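Local coordinates for protein HP1028 (Helicobacter pylori, PDB 4INN) that belongs to the lipocalin family, folds as a beta-barrel and probably binds and transports small molecules, at residues 40-45 with 51-56; 35-40 with 60-65. The protein carries 1 engineered substitution. All coordinates share one frame; numbering follows the deposited sequence.

Contact 1: residues 40-45 with 51-56; sequences YQTQEF and SFVEFF
The rings of Tyr40 and Phe55 meet with their planes 82° apart and their centroids 5.4 Å from each other, the two side chains crossing at about a right angle. The closest atoms are CD2 of Tyr40 and CD2 of Phe55, 3.6 Å apart. At the edge of the Tyr40 ring, near its plane, lies Val53 O, while the edge of the Phe52 ring faces Tyr40 O. Gln41 runs beside Phe52 in the same direction; its chain, fully extended with CG anti to the backbone N (chi1 -180°), brings Gln41 CG to 3.9 Å from Phe52 CE1. The amide plane stands 64° from the ring, and NE2 is hydrogen-bonded to Ser50 OG.

Backbone bonds join the strands in antiparallel fashion: Tyr40 and Val53 form the hydrogen-bonded pair, with Tyr40 N to Val53 O at 2.9 Å and Val53 N to Tyr40 O at 3.1 Å, and Gln41 and Phe52 the non-hydrogen-bonded one. Thr42 extends the pairing beyond strand 38-41. Its N binds Ser51 O at 2.8 Å, and its hydroxyl OG1 accepts from Ser51 N at 2.8 Å, in the place that Thr42 O would take in a regular pair.

This is the first hairpin of the lipocalin barrel. Trp152 of strand 147-154 packs on Thr42 and Val53, strand 61-69 flanks the other edge of 51-58, and Leu155 and Leu165 lie against Phe52.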
ATOM      1  N   TYR A  40      -1.792  -3.911  -7.030  1.00 12.08           N
ATOM      2  CA  TYR A  40      -0.498  -4.543  -7.077  1.00 12.23           C
ATOM      3  C   TYR A  40      -0.481  -5.678  -6.093  1.00 12.43           C
ATOM      4  O   TYR A  40      -1.323  -5.777  -5.206  1.00 11.87           O
ATOM      5  CB  TYR A  40       0.620  -3.549  -6.715  1.00 12.46           C
ATOM      6  CG  TYR A  40       0.694  -2.360  -7.611  1.00 11.74           C
ATOM      7  CD1 TYR A  40       1.608  -2.298  -8.653  1.00 11.70           C
ATOM      8  CD2 TYR A  40      -0.187  -1.321  -7.453  1.00 11.68           C
ATOM      9  CE1 TYR A  40       1.627  -1.198  -9.512  1.00 11.58           C
ATOM     10  CE2 TYR A  40      -0.174  -0.225  -8.299  1.00 11.43           C
ATOM     11  CZ  TYR A  40       0.737  -0.159  -9.310  1.00 11.18           C
ATOM     12  OH  TYR A  40       0.721   0.944 -10.103  1.00 10.93           O
ATOM     13  N   GLN A  41       0.476  -6.556  -6.265  1.00 13.28           N
ATOM     14  CA  GLN A  41       0.641  -7.671  -5.334  1.00 14.40           C
ATOM     15  C   GLN A  41       1.971  -7.481  -4.654  1.00 13.44           C
ATOM     16  O   GLN A  41       2.996  -7.450  -5.316  1.00 12.84           O
ATOM     17  CB  GLN A  41       0.607  -9.023  -6.075  1.00 15.64           C
ATOM     18  CG  GLN A  41       0.768 -10.202  -5.119  1.00 16.68           C
ATOM     19  CD  GLN A  41       0.918 -11.550  -5.809  1.00 18.35           C
ATOM     20  OE1 GLN A  41       0.550 -11.726  -6.970  1.00 18.15           O
ATOM     21  NE2 GLN A  41       1.424 -12.535  -5.052  1.00 19.58           N
ATOM     22  N   THR A  42       1.952  -7.359  -3.341  1.00 13.69           N
ATOM     23  CA  THR A  42       3.171  -7.113  -2.589  1.00 14.51           C
ATOM     24  C   THR A  42       4.046  -8.360  -2.498  1.00 16.41           C
ATOM     25  O   THR A  42       3.659  -9.459  -2.906  1.00 17.83           O
ATOM     26  CB  THR A  42       2.867  -6.653  -1.163  1.00 14.30           C
ATOM     27  OG1 THR A  42       2.351  -7.765  -0.428  1.00 14.05           O
ATOM     28  CG2 THR A  42       1.870  -5.484  -1.150  1.00 13.83           C
ATOM     29  N   GLN A  43       5.237  -8.179  -1.958  1.00 18.68           N
ATOM     30  CA  GLN A  43       6.233  -9.219  -1.903  1.00 21.13           C
ATOM     31  C   GLN A  43       6.234  -9.741  -0.506  1.00 21.71           C
ATOM     32  O   GLN A  43       6.328  -8.989   0.438  1.00 20.62           O
ATOM     33  CB  GLN A  43       7.617  -8.643  -2.238  1.00 23.81           C
ATOM     34  CG  GLN A  43       8.658  -9.696  -2.563  1.00 26.40           C
ATOM     35  CD  GLN A  43      10.040  -9.123  -2.858  1.00 28.63           C
ATOM     36  OE1 GLN A  43      10.205  -8.210  -3.643  1.00 29.47           O
ATOM     37  NE2 GLN A  43      11.041  -9.689  -2.233  1.00 31.73           N
ATOM     38  N   GLU A  44       6.101 -11.044  -0.383  1.00 25.64           N
ATOM     39  CA  GLU A  44       6.318 -11.745   0.866  1.00 28.00           C
ATOM     40  C   GLU A  44       7.685 -11.373   1.460  1.00 26.54           C
ATOM     41  O   GLU A  44       8.684 -11.353   0.741  1.00 24.96           O
ATOM     42  CB  GLU A  44       6.292 -13.226   0.550  1.00 32.66           C
ATOM     43  CG  GLU A  44       6.490 -14.148   1.731  1.00 37.88           C
ATOM     44  CD  GLU A  44       6.242 -15.583   1.325  1.00 41.68           C
ATOM     45  OE1 GLU A  44       6.881 -16.046   0.337  1.00 38.63           O
ATOM     46  OE2 GLU A  44       5.390 -16.228   1.988  1.00 46.05           O
ATOM     47  N   PHE A  45       7.707 -11.072   2.761  1.00 24.90           N
ATOM     48  CA  PHE A  45       8.936 -10.804   3.498  1.00 23.22           C
ATOM     49  C   PHE A  45       8.716 -11.106   4.960  1.00 23.20           C
ATOM     50  O   PHE A  45       7.865 -10.479   5.587  1.00 21.96           O
ATOM     51  CB  PHE A  45       9.345  -9.344   3.368  1.00 24.19           C
ATOM     52  CG  PHE A  45      10.598  -8.996   4.131  1.00 23.39           C
ATOM     53  CD1 PHE A  45      11.811  -9.572   3.790  1.00 23.35           C
ATOM     54  CD2 PHE A  45      10.560  -8.080   5.176  1.00 24.01           C
ATOM     55  CE1 PHE A  45      12.961  -9.261   4.484  1.00 24.61           C
ATOM     56  CE2 PHE A  45      11.701  -7.757   5.878  1.00 24.96           C
ATOM     57  CZ  PHE A  45      12.912  -8.348   5.533  1.00 25.67           C
ATOM     58  N   SER A  51       0.229  -9.532  -0.148  1.00 18.22           N
ATOM     59  CA  SER A  51      -1.147  -9.030  -0.109  1.00 17.67           C
ATOM     60  C   SER A  51      -1.426  -8.226  -1.340  1.00 15.15           C
ATOM     61  O   SER A  51      -0.510  -7.845  -2.058  1.00 13.97           O
ATOM     62  CB  SER A  51      -1.440  -8.237   1.178  1.00 19.58           C
ATOM     63  OG  SER A  51      -0.772  -6.989   1.190  1.00 22.58           O
ATOM     64  N   PHE A  52      -2.709  -8.062  -1.641  1.00 14.07           N
ATOM     65  CA  PHE A  52      -3.133  -7.257  -2.777  1.00 12.95           C
ATOM     66  C   PHE A  52      -3.507  -5.906  -2.187  1.00 12.86           C
ATOM     67  O   PHE A  52      -4.248  -5.832  -1.176  1.00 12.55           O
ATOM     68  CB  PHE A  52      -4.329  -7.865  -3.505  1.00 12.90           C
ATOM     69  CG  PHE A  52      -4.076  -9.242  -4.115  1.00 12.85           C
ATOM     70  CD1 PHE A  52      -3.203  -9.401  -5.215  1.00 12.72           C
ATOM     71  CD2 PHE A  52      -4.772 -10.370  -3.644  1.00 12.48           C
ATOM     72  CE1 PHE A  52      -3.012 -10.655  -5.786  1.00 12.85           C
ATOM     73  CE2 PHE A  52      -4.596 -11.622  -4.226  1.00 12.41           C
ATOM     74  CZ  PHE A  52      -3.717 -11.768  -5.290  1.00 12.74           C
ATOM     75  N   VAL A  53      -2.971  -4.855  -2.804  1.00 12.68           N
ATOM     76  CA  VAL A  53      -3.214  -3.490  -2.394  1.00 13.33           C
ATOM     77  C   VAL A  53      -3.578  -2.594  -3.552  1.00 13.29           C
ATOM     78  O   VAL A  53      -3.105  -2.820  -4.643  1.00 13.18           O
ATOM     79  CB  VAL A  53      -1.967  -2.871  -1.771  1.00 13.86           C
ATOM     80  CG1 VAL A  53      -1.545  -3.681  -0.554  1.00 13.93           C
ATOM     81  CG2 VAL A  53      -0.843  -2.783  -2.786  1.00 14.26           C
ATOM     82  N   GLU A  54      -4.402  -1.576  -3.290  1.00 13.50           N
ATOM     83  CA  GLU A  54      -4.764  -0.578  -4.285  1.00 14.05           C
ATOM     84  C   GLU A  54      -4.218   0.808  -4.013  1.00 13.08           C
ATOM     85  O   GLU A  54      -4.460   1.360  -2.959  1.00 12.97           O
ATOM     86  CB  GLU A  54      -6.282  -0.457  -4.413  1.00 15.52           C
ATOM     87  CG  GLU A  54      -6.713   0.605  -5.431  1.00 16.53           C
ATOM     88  CD  GLU A  54      -8.148   0.464  -5.894  1.00 18.57           C
ATOM     89  OE1 GLU A  54      -8.900  -0.364  -5.315  1.00 21.60           O
ATOM     90  OE2 GLU A  54      -8.539   1.182  -6.848  1.00 19.29           O
ATOM     91  N   PHE A  55      -3.537   1.384  -4.997  1.00 12.71           N
ATOM     92  CA  PHE A  55      -3.077   2.774  -4.924  1.00 12.65           C
ATOM     93  C   PHE A  55      -4.144   3.674  -5.571  1.00 13.31           C
ATOM     94  O   PHE A  55      -4.735   3.286  -6.577  1.00 13.10           O
ATOM     95  CB  PHE A  55      -1.733   2.963  -5.649  1.00 11.81           C
ATOM     96  CG  PHE A  55      -0.533   2.511  -4.876  1.00 11.19           C
ATOM     97  CD1 PHE A  55       0.320   3.430  -4.294  1.00 11.31           C
ATOM     98  CD2 PHE A  55      -0.200   1.175  -4.797  1.00 11.09           C
ATOM     99  CE1 PHE A  55       1.459   3.041  -3.604  1.00 10.74           C
ATOM    100  CE2 PHE A  55       0.925   0.764  -4.104  1.00 10.90           C
ATOM    101  CZ  PHE A  55       1.765   1.706  -3.512  1.00 10.95           C
ATOM    102  N   PHE A  56      -4.376   4.859  -5.011  1.00 14.48           N
ATOM    103  CA  PHE A  56      -5.275   5.855  -5.625  1.00 16.53           C
ATOM    104  C   PHE A  56      -4.782   7.283  -5.368  1.00 18.30           C
ATOM    105  O   PHE A  56      -3.981   7.466  -4.453  1.00 18.33           O
ATOM    106  CB  PHE A  56      -6.718   5.668  -5.111  1.00 16.94           C
ATOM    107  CG  PHE A  56      -6.906   5.947  -3.629  1.00 16.23           C
ATOM    108  CD1 PHE A  56      -7.435   7.135  -3.196  1.00 16.48           C
ATOM    109  CD2 PHE A  56      -6.591   4.991  -2.675  1.00 16.49           C
ATOM    110  CE1 PHE A  56      -7.624   7.376  -1.827  1.00 16.83           C
ATOM    111  CE2 PHE A  56      -6.767   5.228  -1.307  1.00 16.11           C
ATOM    112  CZ  PHE A  56      -7.301   6.418  -0.883  1.00 15.79           C
TER

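Contact 2: residues 35-40 with 60-65; sequences ELPGIY and GKFYAY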
ATOM      1  N   GLU A  35       0.646   4.597 -14.951  1.00 31.59           N
ATOM      2  CA  GLU A  35       0.294   5.419 -13.835  1.00 28.99           C
ATOM      3  C   GLU A  35       0.343   4.568 -12.570  1.00 24.77           C
ATOM      4  O   GLU A  35       0.433   3.344 -12.630  1.00 21.00           O
ATOM      5  CB  GLU A  35      -1.082   6.057 -14.047  1.00 30.92           C
ATOM      6  CG  GLU A  35      -2.178   5.095 -14.518  1.00 34.42           C
ATOM      7  CD  GLU A  35      -3.569   5.468 -13.984  1.00 37.63           C
ATOM      8  OE1 GLU A  35      -3.908   6.682 -13.937  1.00 36.29           O
ATOM      9  OE2 GLU A  35      -4.320   4.538 -13.588  1.00 38.11           O
ATOM     10  N   LEU A  36       0.336   5.236 -11.421  1.00 21.68           N
ATOM     11  CA  LEU A  36       0.448   4.540 -10.155  1.00 18.94           C
ATOM     12  C   LEU A  36      -0.916   3.956  -9.761  1.00 17.17           C
ATOM     13  O   LEU A  36      -0.979   2.807  -9.346  1.00 17.02           O
ATOM     14  CB  LEU A  36       1.083   5.452  -9.089  1.00 18.38           C
ATOM     15  CG  LEU A  36       1.283   4.902  -7.678  1.00 18.61           C
ATOM     16  CD1 LEU A  36       2.252   3.751  -7.756  1.00 19.26           C
ATOM     17  CD2 LEU A  36       1.790   5.943  -6.686  1.00 18.26           C
ATOM     18  N   PRO A  37      -2.015   4.710  -9.923  1.00 16.52           N
ATOM     19  CA  PRO A  37      -3.255   4.053  -9.491  1.00 16.20           C
ATOM     20  C   PRO A  37      -3.487   2.711 -10.181  1.00 15.62           C
ATOM     21  O   PRO A  37      -3.317   2.582 -11.386  1.00 16.21           O
ATOM     22  CB  PRO A  37      -4.360   5.072  -9.851  1.00 16.12           C
ATOM     23  CG  PRO A  37      -3.680   6.401  -9.763  1.00 16.10           C
ATOM     24  CD  PRO A  37      -2.238   6.152 -10.205  1.00 16.82           C
ATOM     25  N   GLY A  38      -3.883   1.732  -9.393  1.00 14.68           N
ATOM     26  CA  GLY A  38      -3.902   0.368  -9.813  1.00 14.10           C
ATOM     27  C   GLY A  38      -3.834  -0.572  -8.621  1.00 13.43           C
ATOM     28  O   GLY A  38      -3.757  -0.164  -7.486  1.00 12.70           O
ATOM     29  N   ILE A  39      -3.904  -1.852  -8.913  1.00 13.28           N
ATOM     30  CA  ILE A  39      -3.798  -2.872  -7.931  1.00 13.26           C
ATOM     31  C   ILE A  39      -2.458  -3.624  -8.138  1.00 13.16           C
ATOM     32  O   ILE A  39      -2.011  -3.882  -9.285  1.00 12.95           O
ATOM     33  CB  ILE A  39      -5.023  -3.747  -8.013  1.00 13.52           C
ATOM     34  CG1 ILE A  39      -6.213  -2.932  -7.526  1.00 14.15           C
ATOM     35  CG2 ILE A  39      -4.859  -4.948  -7.118  1.00 14.50           C
ATOM     36  CD1 ILE A  39      -7.578  -3.578  -7.700  1.00 14.58           C
ATOM     37  N   TYR A  40      -1.792  -3.911  -7.030  1.00 12.08           N
ATOM     38  CA  TYR A  40      -0.498  -4.543  -7.077  1.00 12.23           C
ATOM     39  C   TYR A  40      -0.481  -5.678  -6.093  1.00 12.43           C
ATOM     40  O   TYR A  40      -1.323  -5.777  -5.206  1.00 11.87           O
ATOM     41  CB  TYR A  40       0.620  -3.549  -6.715  1.00 12.46           C
ATOM     42  CG  TYR A  40       0.694  -2.360  -7.611  1.00 11.74           C
ATOM     43  CD1 TYR A  40       1.608  -2.298  -8.653  1.00 11.70           C
ATOM     44  CD2 TYR A  40      -0.187  -1.321  -7.453  1.00 11.68           C
ATOM     45  CE1 TYR A  40       1.627  -1.198  -9.512  1.00 11.58           C
ATOM     46  CE2 TYR A  40      -0.174  -0.225  -8.299  1.00 11.43           C
ATOM     47  CZ  TYR A  40       0.737  -0.159  -9.310  1.00 11.18           C
ATOM     48  OH  TYR A  40       0.721   0.944 -10.103  1.00 10.93           O
ATOM     49  N   GLY A  60      -4.232  15.464  -5.319  1.00 27.26           N
ATOM     50  CA  GLY A  60      -2.922  15.432  -5.967  1.00 26.69           C
ATOM     51  C   GLY A  60      -1.838  14.498  -5.436  1.00 26.93           C
ATOM     52  O   GLY A  60      -0.754  14.421  -6.027  1.00 29.35           O
ATOM     53  N   LYS A  61      -2.086  13.818  -4.316  1.00 25.86           N
ATOM     54  CA  LYS A  61      -1.106  12.886  -3.759  1.00 23.63           C
ATOM     55  C   LYS A  61      -1.668  11.480  -3.829  1.00 21.44           C
ATOM     56  O   LYS A  61      -2.886  11.294  -3.968  1.00 21.02           O
ATOM     57  CB  LYS A  61      -0.765  13.217  -2.307  1.00 24.57           C
ATOM     58  CG  LYS A  61      -0.417  14.665  -1.994  1.00 25.89           C
ATOM     59  CD  LYS A  61      -0.194  14.820  -0.499  1.00 27.23           C
ATOM     60  CE  LYS A  61      -0.228  16.266  -0.037  1.00 30.29           C
ATOM     61  NZ  LYS A  61       1.106  16.907  -0.174  1.00 31.23           N
ATOM     62  N   PHE A  62      -0.774  10.497  -3.701  1.00 18.99           N
ATOM     63  CA  PHE A  62      -1.135   9.080  -3.827  1.00 17.41           C
ATOM     64  C   PHE A  62      -1.157   8.378  -2.495  1.00 15.61           C
ATOM     65  O   PHE A  62      -0.371   8.703  -1.603  1.00 14.38           O
ATOM     66  CB  PHE A  62      -0.214   8.401  -4.833  1.00 17.68           C
ATOM     67  CG  PHE A  62      -0.333   9.020  -6.188  1.00 18.71           C
ATOM     68  CD1 PHE A  62      -1.273   8.546  -7.104  1.00 18.20           C
ATOM     69  CD2 PHE A  62       0.387  10.191  -6.506  1.00 18.56           C
ATOM     70  CE1 PHE A  62      -1.405   9.165  -8.333  1.00 18.51           C
ATOM     71  CE2 PHE A  62       0.222  10.812  -7.737  1.00 18.00           C
ATOM     72  CZ  PHE A  62      -0.667  10.304  -8.645  1.00 17.33           C
ATOM     73  N   TYR A  63      -2.101   7.446  -2.381  1.00 14.18           N
ATOM     74  CA  TYR A  63      -2.370   6.736  -1.155  1.00 13.83           C
ATOM     75  C   TYR A  63      -2.543   5.258  -1.503  1.00 13.26           C
ATOM     76  O   TYR A  63      -2.726   4.944  -2.658  1.00 12.58           O
ATOM     77  CB  TYR A  63      -3.680   7.248  -0.541  1.00 14.42           C
ATOM     78  CG  TYR A  63      -3.705   8.699  -0.175  1.00 15.00           C
ATOM     79  CD1 TYR A  63      -3.513   9.104   1.135  1.00 15.32           C
ATOM     80  CD2 TYR A  63      -3.928   9.678  -1.146  1.00 15.94           C
ATOM     81  CE1 TYR A  63      -3.520  10.439   1.481  1.00 15.88           C
ATOM     82  CE2 TYR A  63      -3.942  11.013  -0.818  1.00 16.29           C
ATOM     83  CZ  TYR A  63      -3.740  11.381   0.493  1.00 16.96           C
ATOM     84  OH  TYR A  63      -3.745  12.707   0.808  1.00 19.27           O
ATOM     85  N   ALA A  64      -2.531   4.368  -0.506  1.00 13.00           N
ATOM     86  CA  ALA A  64      -2.887   2.969  -0.727  1.00 13.40           C
ATOM     87  C   ALA A  64      -3.618   2.331   0.462  1.00 14.13           C
ATOM     88  O   ALA A  64      -3.371   2.702   1.628  1.00 14.04           O
ATOM     89  CB  ALA A  64      -1.642   2.155  -1.051  1.00 13.84           C
ATOM     90  N   TYR A  65      -4.494   1.361   0.158  1.00 13.71           N
ATOM     91  CA  TYR A  65      -5.181   0.567   1.193  1.00 13.95           C
ATOM     92  C   TYR A  65      -5.088  -0.918   0.828  1.00 13.96           C
ATOM     93  O   TYR A  65      -4.761  -1.251  -0.302  1.00 14.15           O
ATOM     94  CB  TYR A  65      -6.648   1.002   1.350  1.00 14.07           C
ATOM     95  CG  TYR A  65      -7.535   0.580   0.192  1.00 13.80           C
ATOM     96  CD1 TYR A  65      -8.135  -0.666   0.176  1.00 13.51           C
ATOM     97  CD2 TYR A  65      -7.766   1.424  -0.876  1.00 14.06           C
ATOM     98  CE1 TYR A  65      -8.939  -1.063  -0.867  1.00 13.59           C
ATOM     99  CE2 TYR A  65      -8.571   1.020  -1.943  1.00 14.19           C
ATOM    100  CZ  TYR A  65      -9.137  -0.230  -1.940  1.00 13.38           C
ATOM    101  OH  TYR A  65      -9.910  -0.635  -2.995  1.00 12.81           O
TER
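The closest CA atoms, of Pro37 and Phe62, are 7.9 Å apart, too far for a strand pair, and no hydrogen bond joins the two segments. Residues 35-37 are loop leading into strand 38-41, whereas 61-65 is regular strand, so the contact rests on side chains alone.

Phe62 supplies the whole of the 60-65 side. Its CB points toward the loop, and Leu36 meets the base of the side chain, with Leu36 CD2 3.7 Å from Phe62 CB. Pro37 comes in further out along the same residue: CD of Pro37 is 3.6 Å from CE1 of Phe62, and its CG lies at the ring edge, in plane. With Leu36 CG anti to the backbone N (chi1 180°), the methyl end is carried across to the phenylalanine. The leucine's carbonyl is held separately, since Tyr40 OH donates to Leu36 O at 2.6 Å, well off the carbonyl direction (122°), tying the loop back to the strand it leads into.

Strand 51-58 lies between these segments in the sheet. Leu36 alone touches three strands of the barrel, through Phe55 of 51-58, Phe62 of 61-69 and Leu134 of 134-139, while Tyr108 of strand 107-115 meets Phe62 edge-to-face.

Contact 1 is nested within the loop that contact 2 closes; their centres are 11 Å apart. Tyr40 pairs with Val53 and meets Phe55 in contact 1, but in contact 2 only holds Leu36 O. Strand 51-58 pairs on its other edge with strand 61-69, where Phe56 O and Tyr63 N are 2.8 Å apart in a probable hydrogen bond. Contact 1 joins neighbouring strands largely through their backbones; contact 2 reaches past strand 51-58, from the loop before strand 38-41 to strand 61-69, by side chains. The ligand pocket, occupied here by a polyethylene glycol, involves the loop of contact 1: Met48 lies between its segments, and Phe45 meets the pocket residue Phe150 edge-to-face.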